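Local structure of SmhB (Serratia marcescens, 6ZZ5) at residues R30-V35 and V211-I216; Y25-R30 and H63-I68. The protein is one component of Smh, a tripartite alpha-pore forming toxin, and probably helps build a pore in target membranes. One frame throughout, in Å; residues are numbered along the deposited sequence.

Contact 1: R30-V35 and V211-I216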
loop_
_atom_site.group_PDB
_atom_site.type_symbol
_atom_site.label_atom_id
_atom_site.label_comp_id
_atom_site.label_asym_id
_atom_site.label_seq_id
_atom_site.Cartn_x
_atom_site.Cartn_y
_atom_site.Cartn_z
ATOM N N ARG A 30 1.222 9.412 -10.987
ATOM C CA ARG A 30 2.300 10.275 -11.495
ATOM C C ARG A 30 2.591 10.013 -12.954
ATOM O O ARG A 30 3.323 10.849 -13.546
ATOM C CB ARG A 30 3.555 10.153 -10.642
ATOM C CG ARG A 30 3.248 10.745 -9.267
ATOM C CD ARG A 30 4.399 10.891 -8.356
ATOM N NE ARG A 30 5.589 11.517 -8.889
ATOM C CZ ARG A 30 5.819 12.824 -8.902
ATOM N NH1 ARG A 30 4.890 13.695 -8.534
ATOM N NH2 ARG A 30 6.992 13.252 -9.289
ATOM N N GLN A 31 2.041 8.967 -13.544
ATOM C CA GLN A 31 2.297 8.744 -15.009
ATOM C C GLN A 31 1.126 9.215 -15.847
ATOM O O GLN A 31 1.220 9.090 -17.036
ATOM C CB GLN A 31 2.691 7.300 -15.266
ATOM C CG GLN A 31 4.034 6.987 -14.629
ATOM C CD GLN A 31 4.484 5.563 -14.884
ATOM O OE1 GLN A 31 4.032 4.906 -15.825
ATOM N NE2 GLN A 31 5.301 5.069 -13.992
ATOM N N GLN A 32 0.062 9.743 -15.223
ATOM C CA GLN A 32 -1.150 10.211 -15.939
ATOM C C GLN A 32 -0.819 11.497 -16.684
ATOM O O GLN A 32 -0.337 12.472 -16.068
ATOM C CB GLN A 32 -2.324 10.445 -14.981
ATOM C CG GLN A 32 -3.557 11.011 -15.674
ATOM C CD GLN A 32 -4.069 10.104 -16.756
ATOM O OE1 GLN A 32 -4.222 8.907 -16.520
ATOM N NE2 GLN A 32 -4.270 10.671 -17.949
ATOM N N ILE A 33 -1.018 11.482 -17.990
ATOM C CA ILE A 33 -0.850 12.688 -18.831
ATOM C C ILE A 33 -2.035 13.608 -18.594
ATOM O O ILE A 33 -3.182 13.147 -18.436
ATOM C CB ILE A 33 -0.684 12.331 -20.325
ATOM C CG1 ILE A 33 -0.269 13.549 -21.146
ATOM C CG2 ILE A 33 -1.938 11.747 -20.887
ATOM C CD1 ILE A 33 0.259 13.215 -22.540
ATOM N N PRO A 34 -1.781 14.935 -18.526
ATOM C CA PRO A 34 -2.853 15.918 -18.420
ATOM C C PRO A 34 -3.766 15.788 -19.637
ATOM O O PRO A 34 -3.324 15.388 -20.726
ATOM C CB PRO A 34 -2.152 17.286 -18.382
ATOM C CG PRO A 34 -0.772 16.950 -17.915
ATOM C CD PRO A 34 -0.463 15.564 -18.441
ATOM N N VAL A 35 -5.042 16.058 -19.386
ATOM C CA VAL A 35 -6.116 15.939 -20.378
ATOM C C VAL A 35 -5.985 17.138 -21.333
ATOM O O VAL A 35 -5.533 18.265 -20.970
ATOM C CB VAL A 35 -7.513 15.821 -19.724
ATOM C CG1 VAL A 35 -7.573 14.734 -18.692
ATOM C CG2 VAL A 35 -8.019 17.133 -19.149
ATOM N N VAL A 211 -6.156 7.036 -19.822
ATOM C CA VAL A 211 -6.084 7.214 -18.353
ATOM C C VAL A 211 -5.421 5.984 -17.756
ATOM O O VAL A 211 -5.998 4.896 -17.808
ATOM C CB VAL A 211 -7.464 7.540 -17.755
ATOM C CG1 VAL A 211 -7.429 7.649 -16.251
ATOM C CG2 VAL A 211 -7.996 8.831 -18.359
ATOM N N VAL A 212 -4.232 6.188 -17.210
ATOM C CA VAL A 212 -3.444 5.117 -16.553
ATOM C C VAL A 212 -3.613 5.244 -15.036
ATOM O O VAL A 212 -3.093 4.446 -14.325
ATOM C CB VAL A 212 -1.963 5.168 -16.983
ATOM C CG1 VAL A 212 -1.800 5.076 -18.483
ATOM C CG2 VAL A 212 -1.264 6.432 -16.524
ATOM N N MET A 213 -4.266 6.272 -14.547
ATOM C CA MET A 213 -4.479 6.500 -13.110
ATOM C C MET A 213 -5.324 5.353 -12.539
ATOM O O MET A 213 -6.425 5.129 -13.028
ATOM C CB MET A 213 -5.225 7.806 -12.891
ATOM C CG MET A 213 -5.010 8.358 -11.532
ATOM S SD MET A 213 -5.767 10.016 -11.335
ATOM C CE MET A 213 -5.373 10.638 -12.933
ATOM N N GLY A 214 -4.737 4.594 -11.652
ATOM C CA GLY A 214 -5.247 3.326 -11.095
ATOM C C GLY A 214 -5.187 2.180 -12.094
ATOM O O GLY A 214 -5.718 1.114 -11.792
ATOM N N GLY A 215 -4.456 2.336 -13.195
ATOM C CA GLY A 215 -4.277 1.245 -14.174
ATOM C C GLY A 215 -3.018 0.486 -13.872
ATOM O O GLY A 215 -1.996 0.803 -14.486
ATOM N N ILE A 216 -3.080 -0.406 -12.888
ATOM C CA ILE A 216 -1.892 -1.111 -12.347
ATOM C C ILE A 216 -2.065 -2.614 -12.425
ATOM O O ILE A 216 -3.176 -3.137 -12.229
ATOM C CB ILE A 216 -1.556 -0.670 -10.910
ATOM C CG1 ILE A 216 -2.662 -0.978 -9.903
ATOM C CG2 ILE A 216 -1.199 0.804 -10.923
ATOM C CD1 ILE A 216 -2.224 -0.856 -8.488
#
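Gln-31 meets the 211-216 segment through its backbone: the carbonyl oxygen O of Gln-31 lies 3.7 Å from CG2 of Val-212, the methyl that sits between the backbone N and carbonyl carbon of its own residue. The next residue, Gln-32, carries the contact and illustrates how a buried amide can hold a loop in place. Its CG stands anti to the backbone N (chi1 176°) and the chain then bends at chi2 (60°), which carries the carboxamide across to the backbone of the other loop. OE1 of Gln-32 accepts two N-H groups, a 2.8 Å bond from N of Val-212 and a longer one of 3.3 Å from N of Met-213. Both donors lie in the amide carbonyl plane, and neither N-H points straight at the oxygen, as expected when two successive amides share one acceptor. CA of Val-211 also comes within 3.1 Å of OE1 of Gln-32. On the other side of the amide, NE2 of Gln-32 gives a 2.7 Å bond to O of Ile-33 and a further one to Pro-210 O. The amide is thus held at both ends, which fixes its rotation. Lower down, CG of Gln-32 is pressed tightly, at 3.3 Å, against CE of Met-213, the two chains crossing at about a right angle. Val-212 and Met-213 begin a type II beta turn running to Gly-215, and Gly-214 takes the positive phi such a turn needs at its third position. The start of the linker between helices 4-30 and 44-92 is thereby joined to the loop leading into strand 216-221. Met-213 reaches Leu-54 of helix 44-92 and Ile-260 of helix 252-300, while Val-212 rests on Ile-196 of strand 191-196.

Contact 2: Y25-R30 and H63-I68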
loop_
_atom_site.group_PDB
_atom_site.type_symbol
_atom_site.label_atom_id
_atom_site.label_comp_id
_atom_site.label_asym_id
_atom_site.label_seq_id
_atom_site.Cartn_x
_atom_site.Cartn_y
_atom_site.Cartn_z
ATOM N N TYR A 25 0.241 2.201 -7.087
ATOM C CA TYR A 25 -0.901 3.084 -7.369
ATOM C C TYR A 25 -0.424 4.514 -7.560
ATOM O O TYR A 25 -0.865 5.186 -8.530
ATOM C CB TYR A 25 -1.992 2.948 -6.304
ATOM C CG TYR A 25 -3.362 3.302 -6.824
ATOM C CD1 TYR A 25 -3.703 4.616 -7.079
ATOM C CD2 TYR A 25 -4.319 2.322 -7.038
ATOM C CE1 TYR A 25 -4.938 4.949 -7.621
ATOM C CE2 TYR A 25 -5.565 2.630 -7.572
ATOM C CZ TYR A 25 -5.874 3.946 -7.843
ATOM O OH TYR A 25 -7.104 4.181 -8.350
ATOM N N CYS A 26 0.402 5.003 -6.631
ATOM C CA CYS A 26 0.966 6.381 -6.670
ATOM C C CYS A 26 1.762 6.581 -7.971
ATOM O O CYS A 26 1.687 7.679 -8.557
ATOM C CB CYS A 26 1.843 6.679 -5.445
ATOM S SG CYS A 26 0.845 6.901 -3.959
ATOM N N ASN A 27 2.562 5.602 -8.374
ATOM C CA ASN A 27 3.344 5.697 -9.643
ATOM C C ASN A 27 2.375 5.866 -10.828
ATOM O O ASN A 27 2.691 6.638 -11.802
ATOM C CB ASN A 27 4.265 4.476 -9.831
ATOM C CG ASN A 27 5.414 4.451 -8.863
ATOM O OD1 ASN A 27 5.861 5.495 -8.463
ATOM N ND2 ASN A 27 5.932 3.271 -8.581
ATOM N N SER A 28 1.224 5.223 -10.767
ATOM C CA SER A 28 0.228 5.280 -11.870
ATOM C C SER A 28 -0.366 6.684 -11.942
ATOM O O SER A 28 -0.581 7.201 -13.075
ATOM C CB SER A 28 -0.852 4.241 -11.784
ATOM O OG SER A 28 -1.885 4.560 -10.836
ATOM N N VAL A 29 -0.520 7.324 -10.786
ATOM C CA VAL A 29 -1.059 8.702 -10.717
ATOM C C VAL A 29 -0.037 9.620 -11.328
ATOM O O VAL A 29 -0.414 10.502 -12.061
ATOM C CB VAL A 29 -1.419 9.103 -9.266
ATOM C CG1 VAL A 29 -1.804 10.578 -9.133
ATOM C CG2 VAL A 29 -2.494 8.208 -8.715
ATOM N N ARG A 30 1.222 9.412 -10.987
ATOM C CA ARG A 30 2.300 10.275 -11.495
ATOM C C ARG A 30 2.591 10.013 -12.954
ATOM O O ARG A 30 3.323 10.849 -13.546
ATOM C CB ARG A 30 3.555 10.153 -10.642
ATOM C CG ARG A 30 3.248 10.745 -9.267
ATOM C CD ARG A 30 4.399 10.891 -8.356
ATOM N NE ARG A 30 5.589 11.517 -8.889
ATOM C CZ ARG A 30 5.819 12.824 -8.902
ATOM N NH1 ARG A 30 4.890 13.695 -8.534
ATOM N NH2 ARG A 30 6.992 13.252 -9.289
ATOM N N HIS A 63 3.912 12.864 -2.248
ATOM C CA HIS A 63 4.042 12.953 -0.766
ATOM C C HIS A 63 4.106 11.522 -0.184
ATOM O O HIS A 63 4.975 11.216 0.649
ATOM C CB HIS A 63 2.921 13.801 -0.205
ATOM C CG HIS A 63 2.931 13.857 1.283
ATOM N ND1 HIS A 63 4.089 14.208 2.010
ATOM C CD2 HIS A 63 1.956 13.600 2.179
ATOM C CE1 HIS A 63 3.793 14.185 3.294
ATOM N NE2 HIS A 63 2.487 13.802 3.411
ATOM N N TYR A 64 3.228 10.637 -0.635
ATOM C CA TYR A 64 3.283 9.224 -0.210
ATOM C C TYR A 64 4.676 8.672 -0.523
ATOM O O TYR A 64 5.369 8.107 0.379
ATOM C CB TYR A 64 2.193 8.342 -0.836
ATOM C CG TYR A 64 2.416 6.958 -0.307
ATOM C CD1 TYR A 64 1.958 6.600 0.950
ATOM C CD2 TYR A 64 3.160 6.044 -1.019
ATOM C CE1 TYR A 64 2.276 5.362 1.486
ATOM C CE2 TYR A 64 3.425 4.788 -0.524
ATOM C CZ TYR A 64 3.025 4.471 0.761
ATOM O OH TYR A 64 3.331 3.254 1.321
ATOM N N LEU A 65 5.092 8.795 -1.790
ATOM C CA LEU A 65 6.287 8.080 -2.298
ATOM C C LEU A 65 7.523 8.605 -1.559
ATOM O O LEU A 65 8.375 7.781 -1.203
ATOM C CB LEU A 65 6.438 8.269 -3.804
ATOM C CG LEU A 65 5.413 7.522 -4.670
ATOM C CD1 LEU A 65 5.544 7.927 -6.149
ATOM C CD2 LEU A 65 5.622 6.014 -4.573
ATOM N N LYS A 66 7.636 9.917 -1.389
ATOM C CA LYS A 66 8.882 10.570 -0.958
ATOM C C LYS A 66 8.905 10.600 0.564
ATOM O O LYS A 66 9.993 10.505 1.174
ATOM C CB LYS A 66 9.054 11.964 -1.593
ATOM C CG LYS A 66 9.384 11.985 -3.085
ATOM C CD LYS A 66 10.594 11.117 -3.535
ATOM C CE LYS A 66 10.752 10.903 -5.039
ATOM N NZ LYS A 66 10.368 9.531 -5.481
ATOM N N ASP A 67 7.762 10.732 1.215
ATOM C CA ASP A 67 7.805 11.105 2.654
ATOM C C ASP A 67 7.256 9.946 3.462
ATOM O O ASP A 67 7.515 9.902 4.645
ATOM C CB ASP A 67 7.049 12.414 2.925
ATOM C CG ASP A 67 7.534 13.597 2.132
ATOM O OD1 ASP A 67 8.766 13.768 2.023
ATOM O OD2 ASP A 67 6.689 14.334 1.629
ATOM N N ILE A 68 6.422 9.081 2.887
ATOM C CA ILE A 68 5.748 8.069 3.745
ATOM C C ILE A 68 6.342 6.691 3.505
ATOM O O ILE A 68 6.665 6.005 4.539
ATOM C CB ILE A 68 4.211 8.114 3.596
ATOM C CG1 ILE A 68 3.699 9.525 3.871
ATOM C CG2 ILE A 68 3.563 7.046 4.463
ATOM C CD1 ILE A 68 2.211 9.669 3.667
#
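Tyr-64 is the first residue of the 63-68 segment to meet 25-30, and it does so through CB and ring atom CD2 alike: CB of Tyr-64 lies 3.7 Å from SG of Cys-26, and CD2 3.8 Å. The same sulfur sits 4.7 Å from the centroid of the Tyr-64 ring and 54° off the ring normal, an oblique sulfur-aromatic contact. Beyond the ring, the hydroxyl of Tyr-64 bonds to Gln-69. Leu-65 is the principal residue of the interface. With CG anti to its carbonyl carbon (chi1 -72°) the side chain extends toward helix 25-30, where CG of Leu-65 lies 3.7 Å from CB of Cys-26. CD2 of Leu-65 lies between that CB and OD1 of Asn-27; CD1 comes closer to the oxygen, at 3.4 Å, and also reaches CD of Arg-30, whose aliphatic part runs past in the opposite direction. The contact joins the C-terminal part of helix 4-30 to helix 44-92, the segment axes 10.0 Å apart and crossing at 128°, more antiparallel than parallel. Cys-26 also touches Leu-267 of helix 252-300, and Tyr-64 touches Leu-130 of helix 99-151. Chemically, this is an apolar contact with a polar border: the sulfur of Cys-26 meets Tyr-64 and its CB meets Leu-65 by van der Waals packing, while Arg-30 lends its methylenes and pairs its charge, through NE, with Glu-62 of helix 44-92.

How the contacts relate
From the N terminus, the chain runs along helix 4-30, passes through 30-35 and turns back along helix 44-92, where contact 2 closes a short loop by pairing the end of the first helix with the second. Contact 1 closes a far longer one, since its partner loop follows 175 intervening residues, most of them helical. The segments alternate in sequence, so the two closures cross; Arg-30 lies in a segment of each, though it touches the partner segment only in contact 2. They also touch directly: OG of Ser-28 probably bonds to N of Gly-214, 3.0 Å away. Together they tie the first two helices to the loop leading into the small sheet.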